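Local atomic coordinates of transcription regulator PadR N-terminal domain-containing protein (Streptococcus mutans, PDB entry 3L9F), a protein that probably acts as a PadR-family transcription regulator, pairing a winged-helix DNA-binding domain with a C-terminal helical region in a two-chain assembly. Residues Asn56-Gln60 and Asn61-Tyr65. Numbering follows the deposited sequence.
Sequences NDILQ and NQLSY
I58 and L63 meet in a local contact in the last turns of helix 52-62, within the PadR-like region, where a wider, pi-type turn is added to the i to i+4 backbone pattern. N61 N donates to D57 O in the helical manner, at 2.8 Å. I58 O, by contrast, takes two donors. Q62 N reaches it at 2.9 Å from above the carbonyl plane, 37° out of it, while L63 N, five residues on and also 2.9 Å away, approaches nearly head-on with a C=O...N angle of 167°. The wider turn brings two side chains alongside each other, pointing the same way: CG2 of I58 rests 3.5 Å from CG of L63. That methyl reaches L63 because it stands anti to the backbone N, beside the carbonyl carbon, while CG1 is anti to the carbonyl carbon (chi1 -67°). Q62, its chain extended beyond CG, lays OE1 3.6 Å from CG1 of I58 and near CG2 as well. Both I58 and L63 also pack on I44 of helix 37-44, and L63 touches F135 of the second subunit. Farther along, S64 OG is hydrogen-bonded to NH1 of R162 on helix 142-172. The N-H groups of Q62 and L63 thus share one acceptor, and the i+5 bond places L63 beside I58 so that both reach I44.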
loop_
_atom_site.group_PDB
_atom_site.type_symbol
_atom_site.label_atom_id
_atom_site.label_comp_id
_atom_site.label_asym_id
_atom_site.label_seq_id
_atom_site.Cartn_x
_atom_site.Cartn_y
_atom_site.Cartn_z
ATOM N N ASN A 56 -16.217 -7.158 -8.343
ATOM C CA ASN A 56 -15.033 -7.855 -7.882
ATOM C C ASN A 56 -13.996 -7.967 -8.995
ATOM O O ASN A 56 -12.806 -7.804 -8.755
ATOM C CB ASN A 56 -15.412 -9.231 -7.356
ATOM C CG ASN A 56 -14.222 -10.001 -6.841
ATOM O OD1 ASN A 56 -13.670 -9.677 -5.789
ATOM N ND2 ASN A 56 -13.815 -11.026 -7.581
ATOM N N ASP A 57 -14.456 -8.255 -10.215
ATOM C CA ASP A 57 -13.561 -8.361 -11.361
ATOM C C ASP A 57 -12.824 -7.032 -11.550
ATOM O O ASP A 57 -11.599 -7.006 -11.708
ATOM C CB ASP A 57 -14.368 -8.725 -12.613
ATOM C CG ASP A 57 -13.500 -9.080 -13.812
ATOM O OD1 ASP A 57 -12.255 -9.052 -13.725
ATOM O OD2 ASP A 57 -14.094 -9.403 -14.860
ATOM N N ILE A 58 -13.572 -5.930 -11.519
ATOM C CA ILE A 58 -12.980 -4.604 -11.682
ATOM C C ILE A 58 -11.954 -4.334 -10.588
ATOM O O ILE A 58 -10.836 -3.936 -10.877
ATOM C CB ILE A 58 -14.038 -3.509 -11.671
ATOM C CG1 ILE A 58 -14.905 -3.650 -12.932
ATOM C CG2 ILE A 58 -13.377 -2.121 -11.608
ATOM C CD1 ILE A 58 -16.168 -2.837 -12.922
ATOM N N LEU A 59 -12.342 -4.560 -9.339
ATOM C CA LEU A 59 -11.455 -4.257 -8.215
ATOM C C LEU A 59 -10.212 -5.143 -8.213
ATOM O O LEU A 59 -9.095 -4.636 -8.079
ATOM C CB LEU A 59 -12.204 -4.372 -6.885
ATOM C CG LEU A 59 -11.429 -3.894 -5.664
ATOM C CD1 LEU A 59 -11.267 -2.376 -5.738
ATOM C CD2 LEU A 59 -12.162 -4.300 -4.403
ATOM N N GLN A 60 -10.391 -6.454 -8.379
ATOM C CA GLN A 60 -9.252 -7.375 -8.365
ATOM C C GLN A 60 -8.371 -7.282 -9.600
ATOM O O GLN A 60 -7.155 -7.391 -9.498
ATOM C CB GLN A 60 -9.708 -8.828 -8.205
ATOM C CG GLN A 60 -10.460 -9.104 -6.920
ATOM C CD GLN A 60 -9.605 -8.838 -5.697
ATOM O OE1 GLN A 60 -8.507 -9.384 -5.565
ATOM N NE2 GLN A 60 -10.099 -8.002 -4.798
ATOM N N ASN A 61 -8.977 -7.095 -10.768
ATOM C CA ASN A 61 -8.241 -7.270 -12.019
ATOM C C ASN A 61 -7.970 -5.996 -12.807
ATOM O O ASN A 61 -7.074 -5.969 -13.647
ATOM C CB ASN A 61 -8.947 -8.290 -12.910
ATOM C CG ASN A 61 -9.087 -9.644 -12.243
ATOM O OD1 ASN A 61 -10.165 -10.247 -12.251
ATOM N ND2 ASN A 61 -8.003 -10.121 -11.637
ATOM N N GLN A 62 -8.743 -4.948 -12.556
ATOM C CA GLN A 62 -8.584 -3.732 -13.332
ATOM C C GLN A 62 -7.952 -2.610 -12.522
ATOM O O GLN A 62 -7.035 -1.943 -12.993
ATOM C CB GLN A 62 -9.931 -3.269 -13.889
ATOM C CG GLN A 62 -10.542 -4.247 -14.891
ATOM C CD GLN A 62 -11.681 -3.615 -15.671
ATOM O OE1 GLN A 62 -12.319 -2.673 -15.197
ATOM N NE2 GLN A 62 -11.918 -4.105 -16.885
ATOM N N LEU A 63 -8.431 -2.420 -11.300
ATOM C CA LEU A 63 -8.034 -1.259 -10.513
ATOM C C LEU A 63 -6.958 -1.587 -9.482
ATOM O O LEU A 63 -6.547 -0.730 -8.704
ATOM C CB LEU A 63 -9.261 -0.648 -9.829
ATOM C CG LEU A 63 -10.457 -0.341 -10.744
ATOM C CD1 LEU A 63 -11.489 0.525 -10.018
ATOM C CD2 LEU A 63 -10.009 0.331 -12.042
ATOM N N SER A 64 -6.476 -2.819 -9.483
ATOM C CA SER A 64 -5.505 -3.215 -8.475
ATOM C C SER A 64 -4.159 -2.470 -8.539
ATOM O O SER A 64 -3.361 -2.563 -7.601
ATOM C CB SER A 64 -5.274 -4.723 -8.525
ATOM O OG SER A 64 -4.680 -5.101 -9.753
ATOM N N TYR A 65 -3.883 -1.759 -9.629
ATOM C CA TYR A 65 -2.614 -1.027 -9.702
ATOM C C TYR A 65 -2.638 0.228 -8.835
ATOM O O TYR A 65 -1.588 0.830 -8.586
ATOM C CB TYR A 65 -2.199 -0.687 -11.141
ATOM C CG TYR A 65 -3.088 0.309 -11.848
ATOM C CD1 TYR A 65 -4.311 -0.089 -12.376
ATOM C CD2 TYR A 65 -2.704 1.643 -12.000
ATOM C CE1 TYR A 65 -5.128 0.799 -13.038
ATOM C CE2 TYR A 65 -3.519 2.547 -12.659
ATOM C CZ TYR A 65 -4.738 2.116 -13.178
ATOM O OH TYR A 65 -5.583 2.978 -13.841
#